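Local coordinates for proximal thread matrix protein 1 (Mytilus galloprovincialis, PDB 4CN9) that probably binds collagen as a mussel byssus matrix protein and carries zinc in a MIDAS motif of the first of its two von Willebrand factor type A domains, at residues 274-279 with 366-371; 418-423 with 427-432; 308-313 with 319-324. All blocks are in the same frame, centred on the assembly; numbering follows the deposited sequence.

Contact 1: residues 274-279 with 366-371; sequences QLMKNF and ILLTDG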
loop_
_atom_site.group_PDB
_atom_site.type_symbol
_atom_site.label_atom_id
_atom_site.label_comp_id
_atom_site.label_asym_id
_atom_site.label_seq_id
_atom_site.Cartn_x
_atom_site.Cartn_y
_atom_site.Cartn_z
ATOM N N GLN A 274 2.403 -12.694 27.794
ATOM C CA GLN A 274 2.705 -13.985 27.179
ATOM C C GLN A 274 1.840 -14.254 25.950
ATOM O O GLN A 274 2.284 -14.904 25.003
ATOM C CB GLN A 274 2.539 -15.132 28.176
ATOM C CG GLN A 274 3.034 -16.466 27.626
ATOM C CD GLN A 274 4.519 -16.435 27.326
ATOM O OE1 GLN A 274 5.306 -15.886 28.103
ATOM N NE2 GLN A 274 4.911 -16.998 26.190
ATOM N N LEU A 275 0.594 -13.792 25.975
ATOM C CA LEU A 275 -0.282 -13.959 24.819
ATOM C C LEU A 275 0.312 -13.217 23.610
ATOM O O LEU A 275 0.318 -13.720 22.482
ATOM C CB LEU A 275 -1.698 -13.475 25.133
ATOM C CG LEU A 275 -2.554 -14.392 26.021
ATOM C CD1 LEU A 275 -3.843 -13.698 26.413
ATOM C CD2 LEU A 275 -2.851 -15.717 25.325
ATOM N N MET A 276 0.843 -12.027 23.862
ATOM C CA MET A 276 1.482 -11.245 22.817
ATOM C C MET A 276 2.748 -11.932 22.292
ATOM O O MET A 276 2.973 -12.001 21.078
ATOM C CB MET A 276 1.791 -9.828 23.344
ATOM C CG MET A 276 2.333 -8.871 22.290
ATOM S SD MET A 276 2.724 -7.243 23.013
ATOM C CE MET A 276 3.962 -7.715 24.198
ATOM N N LYS A 277 3.566 -12.471 23.189
ATOM C CA LYS A 277 4.736 -13.228 22.756
ATOM C C LYS A 277 4.346 -14.440 21.908
ATOM O O LYS A 277 4.979 -14.720 20.883
ATOM C CB LYS A 277 5.564 -13.679 23.956
ATOM C CG LYS A 277 6.267 -12.557 24.683
ATOM C CD LYS A 277 6.878 -13.091 25.972
ATOM C CE LYS A 277 7.896 -12.146 26.546
ATOM N NZ LYS A 277 8.386 -12.643 27.876
ATOM N N ASN A 278 3.305 -15.164 22.319
ATOM C CA ASN A 278 2.876 -16.335 21.564
ATOM C C ASN A 278 2.429 -15.939 20.161
ATOM O O ASN A 278 2.662 -16.664 19.203
ATOM C CB ASN A 278 1.744 -17.073 22.276
ATOM C CG ASN A 278 2.203 -17.782 23.550
ATOM O OD1 ASN A 278 3.397 -17.848 23.859
ATOM N ND2 ASN A 278 1.244 -18.332 24.286
ATOM N N PHE A 279 1.792 -14.778 20.042
ATOM C CA PHE A 279 1.359 -14.280 18.740
ATOM C C PHE A 279 2.576 -14.096 17.830
ATOM O O PHE A 279 2.594 -14.557 16.697
ATOM C CB PHE A 279 0.570 -12.982 18.953
ATOM C CG PHE A 279 0.157 -12.266 17.692
ATOM C CD1 PHE A 279 -0.905 -12.712 16.939
ATOM C CD2 PHE A 279 0.784 -11.096 17.312
ATOM C CE1 PHE A 279 -1.306 -12.036 15.804
ATOM C CE2 PHE A 279 0.378 -10.407 16.172
ATOM C CZ PHE A 279 -0.669 -10.874 15.431
ATOM N N ILE A 366 6.315 -5.038 12.127
ATOM C CA ILE A 366 5.028 -5.319 12.713
ATOM C C ILE A 366 5.043 -4.676 14.089
ATOM O O ILE A 366 5.789 -5.100 14.957
ATOM C CB ILE A 366 4.790 -6.812 12.873
ATOM C CG1 ILE A 366 4.845 -7.508 11.508
ATOM C CG2 ILE A 366 3.446 -7.063 13.539
ATOM C CD1 ILE A 366 4.893 -9.006 11.597
ATOM N N LEU A 367 4.209 -3.660 14.270
ATOM C CA LEU A 367 4.145 -2.920 15.524
ATOM C C LEU A 367 2.880 -3.272 16.303
ATOM O O LEU A 367 1.777 -3.361 15.735
ATOM C CB LEU A 367 4.200 -1.420 15.256
ATOM C CG LEU A 367 4.323 -0.522 16.490
ATOM C CD1 LEU A 367 5.223 0.673 16.207
ATOM C CD2 LEU A 367 2.969 -0.071 16.967
ATOM N N LEU A 368 3.052 -3.459 17.608
ATOM C CA LEU A 368 1.958 -3.775 18.521
ATOM C C LEU A 368 1.983 -2.804 19.707
ATOM O O LEU A 368 3.016 -2.650 20.357
ATOM C CB LEU A 368 2.110 -5.210 19.047
ATOM C CG LEU A 368 1.874 -6.421 18.144
ATOM C CD1 LEU A 368 3.085 -7.356 18.061
ATOM C CD2 LEU A 368 0.645 -7.185 18.681
ATOM N N THR A 369 0.855 -2.159 19.999
ATOM C CA THR A 369 0.778 -1.258 21.154
ATOM C C THR A 369 -0.568 -1.325 21.881
ATOM O O THR A 369 -1.615 -1.570 21.270
ATOM C CB THR A 369 1.025 0.208 20.750
ATOM O OG1 THR A 369 1.174 1.013 21.929
ATOM C CG2 THR A 369 -0.122 0.742 19.896
ATOM N N ASP A 370 -0.514 -1.090 23.188
ATOM C CA ASP A 370 -1.692 -0.972 24.026
ATOM C C ASP A 370 -1.818 0.446 24.620
ATOM O O ASP A 370 -2.626 0.673 25.502
ATOM C CB ASP A 370 -1.676 -2.037 25.144
ATOM C CG ASP A 370 -1.017 -1.551 26.462
ATOM O OD1 ASP A 370 -0.033 -0.763 26.449
ATOM O OD2 ASP A 370 -1.497 -1.991 27.540
ATOM N N GLY A 371 -1.037 1.396 24.116
ATOM C CA GLY A 371 -1.100 2.767 24.601
ATOM C C GLY A 371 -0.867 3.822 23.536
ATOM O O GLY A 371 -0.478 3.512 22.416
#
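Met-276 and Phe-279 of helix 272-285 close over Leu-368 of strand 362-369, a buried helix-on-sheet contact in the second von Willebrand factor type A domain. The fold is an alpha/beta sandwich of the Rossmann type, with helices covering a mixed sheet, and it illustrates how one strand side chain can touch two side chains three residues apart on a helix. Leu-368 does this mainly through its CD2 methyl. With CG beside the backbone N and anti to the carbonyl carbon (chi1 -71°), that methyl is placed where it meets both helix residues. It lies 4.1 Å from Phe-279 CE2; Phe-279 CD2 is equally near, and the methyl comes obliquely to the ring beside its CD2-CE2 bond. Met-276 touches the same methyl more loosely through its CG, at 4.3 Å from Leu-368 CD2.

The neighbouring strands complete the floor. Met-276 also packs on Phe-259, while Phe-279 and Leu-368 both touch Ile-396. Just beyond the strand, Asp-370 OD2 hydrogen-bonds to Ser-264 OG and the backbone N of Asp-370 to Asp-260 OD2; by sequence this aspartate matches zinc-binding Asp-174 of the first domain.

Two side-chain hydrogen bonds lie within the segments, while others go outside them. On the helix, Gln-274 NE2 gives a bond of 2.9 Å to Asn-278 OD1, one turn on, reaching it from above the carbonyl plane. At the end of the strand, Thr-369 OG1 donates to Gly-371 O at 3.0 Å, bridging the turn that follows.

Contact 2: residues 418-423 with 427-432; sequences FTTSSF and SKIMED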
loop_
_atom_site.group_PDB
_atom_site.type_symbol
_atom_site.label_atom_id
_atom_site.label_comp_id
_atom_site.label_asym_id
_atom_site.label_seq_id
_atom_site.Cartn_x
_atom_site.Cartn_y
_atom_site.Cartn_z
ATOM N N PHE A 418 -4.826 -3.109 12.415
ATOM C CA PHE A 418 -5.644 -4.111 13.071
ATOM C C PHE A 418 -5.872 -3.705 14.514
ATOM O O PHE A 418 -4.971 -3.154 15.158
ATOM C CB PHE A 418 -4.952 -5.473 13.043
ATOM C CG PHE A 418 -4.695 -5.994 11.670
ATOM C CD1 PHE A 418 -3.539 -5.651 10.988
ATOM C CD2 PHE A 418 -5.619 -6.820 11.048
ATOM C CE1 PHE A 418 -3.304 -6.131 9.707
ATOM C CE2 PHE A 418 -5.397 -7.295 9.775
ATOM C CZ PHE A 418 -4.238 -6.960 9.102
ATOM N N THR A 419 -7.081 -3.967 15.016
ATOM C CA THR A 419 -7.426 -3.677 16.407
ATOM C C THR A 419 -8.187 -4.873 16.997
ATOM O O THR A 419 -8.945 -5.552 16.298
ATOM C CB THR A 419 -8.294 -2.385 16.559
ATOM O OG1 THR A 419 -9.554 -2.556 15.901
ATOM C CG2 THR A 419 -7.607 -1.158 15.973
ATOM N N THR A 420 -7.937 -5.162 18.269
ATOM C CA THR A 420 -8.676 -6.208 18.979
ATOM C C THR A 420 -8.939 -5.718 20.391
ATOM O O THR A 420 -8.170 -4.939 20.934
ATOM C CB THR A 420 -7.924 -7.594 19.020
ATOM O OG1 THR A 420 -6.720 -7.511 19.802
ATOM C CG2 THR A 420 -7.550 -8.070 17.621
ATOM N N SER A 421 -10.010 -6.197 21.007
ATOM C CA SER A 421 -10.368 -5.742 22.344
ATOM C C SER A 421 -9.479 -6.367 23.417
ATOM O O SER A 421 -9.331 -5.819 24.504
ATOM C CB SER A 421 -11.825 -6.105 22.637
ATOM O OG SER A 421 -11.981 -7.503 22.547
ATOM N N SER A 422 -8.904 -7.526 23.129
ATOM C CA SER A 422 -8.085 -8.208 24.117
ATOM C C SER A 422 -6.980 -8.996 23.464
ATOM O O SER A 422 -7.031 -9.316 22.272
ATOM C CB SER A 422 -8.924 -9.171 24.964
ATOM O OG SER A 422 -9.227 -10.341 24.239
ATOM N N PHE A 423 -5.997 -9.334 24.282
ATOM C CA PHE A 423 -4.859 -10.123 23.846
ATOM C C PHE A 423 -5.268 -11.549 23.468
ATOM O O PHE A 423 -4.650 -12.161 22.609
ATOM C CB PHE A 423 -3.789 -10.098 24.930
ATOM C CG PHE A 423 -3.070 -8.770 25.030
ATOM C CD1 PHE A 423 -3.588 -7.740 25.790
ATOM C CD2 PHE A 423 -1.883 -8.557 24.336
ATOM C CE1 PHE A 423 -2.931 -6.518 25.868
ATOM C CE2 PHE A 423 -1.228 -7.348 24.401
ATOM C CZ PHE A 423 -1.744 -6.329 25.173
ATOM N N SER A 427 -5.537 -14.036 18.071
ATOM C CA SER A 427 -5.693 -15.154 17.137
ATOM C C SER A 427 -6.622 -14.792 15.969
ATOM O O SER A 427 -6.439 -15.252 14.836
ATOM C CB SER A 427 -6.252 -16.365 17.881
ATOM O OG SER A 427 -7.558 -16.083 18.365
ATOM N N LYS A 428 -7.613 -13.959 16.248
ATOM C CA LYS A 428 -8.575 -13.513 15.246
ATOM C C LYS A 428 -7.952 -12.752 14.063
ATOM O O LYS A 428 -8.541 -12.709 12.994
ATOM C CB LYS A 428 -9.649 -12.650 15.924
ATOM C CG LYS A 428 -10.287 -11.574 15.043
ATOM C CD LYS A 428 -11.355 -10.750 15.801
ATOM C CE LYS A 428 -10.774 -9.524 16.534
ATOM N NZ LYS A 428 -10.489 -8.346 15.642
ATOM N N ILE A 429 -6.781 -12.138 14.247
ATOM C CA ILE A 429 -6.168 -11.340 13.176
ATOM C C ILE A 429 -4.912 -12.000 12.610
ATOM O O ILE A 429 -4.302 -11.492 11.675
ATOM C CB ILE A 429 -5.781 -9.902 13.650
ATOM C CG1 ILE A 429 -4.629 -9.945 14.643
ATOM C CG2 ILE A 429 -6.990 -9.169 14.223
ATOM C CD1 ILE A 429 -4.176 -8.567 15.111
ATOM N N MET A 430 -4.541 -13.140 13.176
ATOM C CA MET A 430 -3.310 -13.835 12.822
ATOM C C MET A 430 -3.141 -14.092 11.322
ATOM O O MET A 430 -2.088 -13.802 10.750
ATOM C CB MET A 430 -3.276 -15.168 13.566
ATOM C CG MET A 430 -2.216 -16.119 13.100
ATOM S SD MET A 430 -0.679 -15.643 13.857
ATOM C CE MET A 430 -1.040 -16.109 15.569
ATOM N N GLU A 431 -4.161 -14.651 10.679
ATOM C CA GLU A 431 -4.029 -15.018 9.271
ATOM C C GLU A 431 -3.796 -13.785 8.411
ATOM O O GLU A 431 -2.946 -13.788 7.522
ATOM C CB GLU A 431 -5.274 -15.750 8.760
ATOM C CG GLU A 431 -5.452 -17.141 9.319
ATOM C CD GLU A 431 -4.177 -17.953 9.267
ATOM O OE1 GLU A 431 -3.596 -18.087 8.164
ATOM O OE2 GLU A 431 -3.750 -18.440 10.336
ATOM N N ASP A 432 -4.565 -12.737 8.671
ATOM C CA ASP A 432 -4.426 -11.502 7.921
ATOM C C ASP A 432 -3.058 -10.875 8.159
ATOM O O ASP A 432 -2.448 -10.355 7.227
ATOM C CB ASP A 432 -5.537 -10.514 8.286
ATOM C CG ASP A 432 -6.876 -10.892 7.680
ATOM O OD1 ASP A 432 -6.881 -11.636 6.679
ATOM O OD2 ASP A 432 -7.922 -10.437 8.201
#
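Phe-418 meets Ile-429 and Asp-432 where strand 417-420, the outermost on its side of the sheet within the chain, is linked by a short loop to helix 430-437. This is the last beta-loop-alpha step of the domain, and the ring gives a worked example of one side chain spanning a turn. It starts at CB, 3.8 Å from Ile-429 CD1. Its CG is turned anti to the carbonyl carbon (chi1 -61°), which sends the ring along the start of the helix. There CD2 passes the branch point of the isoleucine, 4.0 Å from Ile-429 CB. Farther out, CE2 comes to 3.5 Å from Asp-432 CB, and CZ touches the same methylene, so it is the aliphatic base of the aspartate that meets the ring. Phe-418 and Asp-432 cross at about a right angle, with ring and carboxylate planes 32° apart. Val-394, Val-433 and Leu-436 supply further apolar surface to the phenylalanine. With an alanine here, the ring's contacts with Asp-432 CB and Ile-429 CB would probably be lost, leaving a gap between strand and helix where the ring lay.

Both branches of Ile-429 meet the strand: besides CD1 on Phe-418 CB, its CG2 lies 3.6 Å from Thr-420 CG2. The lysine before it bends at chi3 and chi4, folding back until Lys-428 NZ makes a weak hydrogen bond of 3.3 Å to Thr-419 O. Thr-420 OG1 is engaged elsewhere, donating to Ser-422 O at 3.1 Å. The chemistry therefore implies that cohesion comes chiefly from the fit of carbon against carbon, the lysine adding a modest polar tie at the rim.

Contact 3: residues 308-313 with 319-324; sequences KQFGLK and ADIKGA. With SO4 (sulfate ion), chain G.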
loop_
_atom_site.group_PDB
_atom_site.type_symbol
_atom_site.label_atom_id
_atom_site.label_comp_id
_atom_site.label_asym_id
_atom_site.label_seq_id
_atom_site.Cartn_x
_atom_site.Cartn_y
_atom_site.Cartn_z
ATOM N N LYS A 308 16.645 -2.109 21.581
ATOM C CA LYS A 308 16.864 -3.246 20.671
ATOM C C LYS A 308 17.189 -4.482 21.485
ATOM O O LYS A 308 18.204 -4.521 22.202
ATOM C CB LYS A 308 17.995 -2.970 19.674
ATOM C CG LYS A 308 18.239 -4.120 18.682
ATOM C CD LYS A 308 19.170 -3.734 17.523
ATOM C CE LYS A 308 20.633 -3.794 17.896
ATOM N NZ LYS A 308 21.532 -3.689 16.696
ATOM N N GLN A 309 16.326 -5.484 21.384
ATOM C CA GLN A 309 16.507 -6.733 22.112
ATOM C C GLN A 309 17.411 -7.660 21.322
ATOM O O GLN A 309 18.343 -8.238 21.870
ATOM C CB GLN A 309 15.162 -7.407 22.389
ATOM C CG GLN A 309 14.213 -6.590 23.226
ATOM C CD GLN A 309 14.764 -6.305 24.610
ATOM O OE1 GLN A 309 15.661 -6.992 25.081
ATOM N NE2 GLN A 309 14.235 -5.280 25.260
ATOM N N PHE A 310 17.123 -7.815 20.033
ATOM C CA PHE A 310 18.044 -8.504 19.149
ATOM C C PHE A 310 17.875 -8.032 17.713
ATOM O O PHE A 310 16.769 -7.697 17.279
ATOM C CB PHE A 310 17.939 -10.038 19.276
ATOM C CG PHE A 310 16.578 -10.628 18.938
ATOM C CD1 PHE A 310 16.246 -10.952 17.627
ATOM C CD2 PHE A 310 15.661 -10.922 19.941
ATOM C CE1 PHE A 310 15.024 -11.554 17.329
ATOM C CE2 PHE A 310 14.447 -11.504 19.645
ATOM C CZ PHE A 310 14.126 -11.814 18.339
ATOM N N GLY A 311 19.002 -7.947 17.012
ATOM C CA GLY A 311 19.029 -7.551 15.621
ATOM C C GLY A 311 18.875 -8.752 14.707
ATOM O O GLY A 311 18.810 -9.903 15.166
ATOM N N LEU A 312 18.854 -8.464 13.412
ATOM C CA LEU A 312 18.532 -9.430 12.365
ATOM C C LEU A 312 19.558 -10.559 12.233
ATOM O O LEU A 312 19.243 -11.647 11.709
ATOM C CB LEU A 312 18.423 -8.686 11.022
ATOM C CG LEU A 312 17.254 -7.707 10.853
ATOM C CD1 LEU A 312 17.497 -6.802 9.678
ATOM C CD2 LEU A 312 15.940 -8.464 10.681
ATOM N N LYS A 313 20.778 -10.315 12.708
ATOM C CA LYS A 313 21.868 -11.275 12.513
ATOM C C LYS A 313 22.197 -12.111 13.749
ATOM O O LYS A 313 23.118 -12.946 13.706
ATOM C CB LYS A 313 23.119 -10.539 12.045
ATOM C CG LYS A 313 23.061 -10.089 10.599
ATOM C CD LYS A 313 23.191 -11.279 9.656
ATOM C CE LYS A 313 23.050 -10.865 8.189
ATOM N NZ LYS A 313 22.663 -12.026 7.336
ATOM N N ALA A 319 13.828 -21.925 16.639
ATOM C CA ALA A 319 13.868 -22.219 18.061
ATOM C C ALA A 319 14.592 -21.108 18.818
ATOM O O ALA A 319 14.132 -20.675 19.873
ATOM C CB ALA A 319 14.523 -23.572 18.319
ATOM N N ASP A 320 15.719 -20.644 18.285
ATOM C CA ASP A 320 16.455 -19.548 18.926
ATOM C C ASP A 320 15.647 -18.238 18.895
ATOM O O ASP A 320 15.588 -17.504 19.874
ATOM C CB ASP A 320 17.800 -19.311 18.238
ATOM C CG ASP A 320 18.830 -20.399 18.538
ATOM O OD1 ASP A 320 18.692 -21.101 19.566
ATOM O OD2 ASP A 320 19.775 -20.539 17.726
ATOM N N ILE A 321 15.041 -17.937 17.758
ATOM C CA ILE A 321 14.251 -16.715 17.643
ATOM C C ILE A 321 13.090 -16.725 18.636
ATOM O O ILE A 321 12.891 -15.768 19.382
ATOM C CB ILE A 321 13.753 -16.511 16.214
ATOM C CG1 ILE A 321 14.940 -16.223 15.313
ATOM C CG2 ILE A 321 12.731 -15.364 16.162
ATOM C CD1 ILE A 321 14.651 -16.353 13.851
ATOM N N LYS A 322 12.348 -17.824 18.679
ATOM C CA LYS A 322 11.219 -17.917 19.598
ATOM C C LYS A 322 11.638 -17.870 21.066
ATOM O O LYS A 322 10.979 -17.239 21.869
ATOM C CB LYS A 322 10.405 -19.177 19.304
ATOM C CG LYS A 322 9.841 -19.165 17.901
ATOM C CD LYS A 322 8.879 -20.316 17.640
ATOM C CE LYS A 322 9.532 -21.663 17.721
ATOM N NZ LYS A 322 8.484 -22.721 17.638
ATOM N N GLY A 323 12.727 -18.543 21.416
ATOM C CA GLY A 323 13.225 -18.493 22.779
ATOM C C GLY A 323 13.719 -17.100 23.145
ATOM O O GLY A 323 13.605 -16.680 24.290
ATOM N N ALA A 324 14.267 -16.372 22.176
ATOM C CA ALA A 324 14.713 -15.004 22.445
ATOM C C ALA A 324 13.516 -14.090 22.709
ATOM O O ALA A 324 13.552 -13.230 23.605
ATOM C CB ALA A 324 15.554 -14.478 21.290
HETATM S S SO4 G . 22.743 -6.727 14.289
HETATM O O1 SO4 G . 22.504 -6.209 15.635
HETATM O O2 SO4 G . 22.035 -8.003 14.112
HETATM O O3 SO4 G . 24.169 -6.957 14.084
HETATM O O4 SO4 G . 22.262 -5.720 13.350
#
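Phe-310 packs on Ala-324 and Ile-321, joining edge strand 306-310 of the von Willebrand factor type A sheet to helix 318-327. The strand is distorted here by a classic beta bulge, in which Gln-309 and Phe-310 both face Val-299 of the adjoining strand.

Apolar contacts carry the join. Phe-310 CE2 approaches Ala-324 CB at 3.6 Å, with CD2 close beside it, the methyl coming obliquely to the ring. Ile-321 adds a looser touch, its CG2 4.4 Å from Phe-310 CZ. The ring is brought to the helix by a first torsion of 61°, which puts CG between the backbone N and the carbonyl carbon.

Aromatic stacking is the second kind: Tyr-315, from the connecting loop, meets Phe-310 edge-to-face and also touches Ile-321 and Ala-324.

Hydrogen bonds to a sulfate, probably taken up from the crystallisation liquor, form the third. Bent at chi3, Lys-308 reaches it with NZ 2.9 Å from sulfate O1, and the same NZ also hydrogen-bonds to Glu-348 O. A backbone amide adds a second bond, Lys-313 N lying 3.0 Å from sulfate O2 with an N-H...O angle of 158°.

Following the chain from its N terminus, helix 272-285 supplies the first half of contact 1, whose strand partner at 366-371 arrives only 87 residues later. Contact 3 is nested within that long loop, closing the short connection from edge strand 306-310 to helix 318-327. Contact 2 comes afterwards, in series, and closes another short step, from strand 417-420 to helix 430-437. All three reach the same sheet: contact 1 in its interior, contacts 3 and 2 at its opposite edges, with centres about 23 Å apart. Contacts 1 and 2 also touch directly, for Phe-279 packs on Met-430 and Ile-429, while Phe-423 reaches Leu-275 and Met-276.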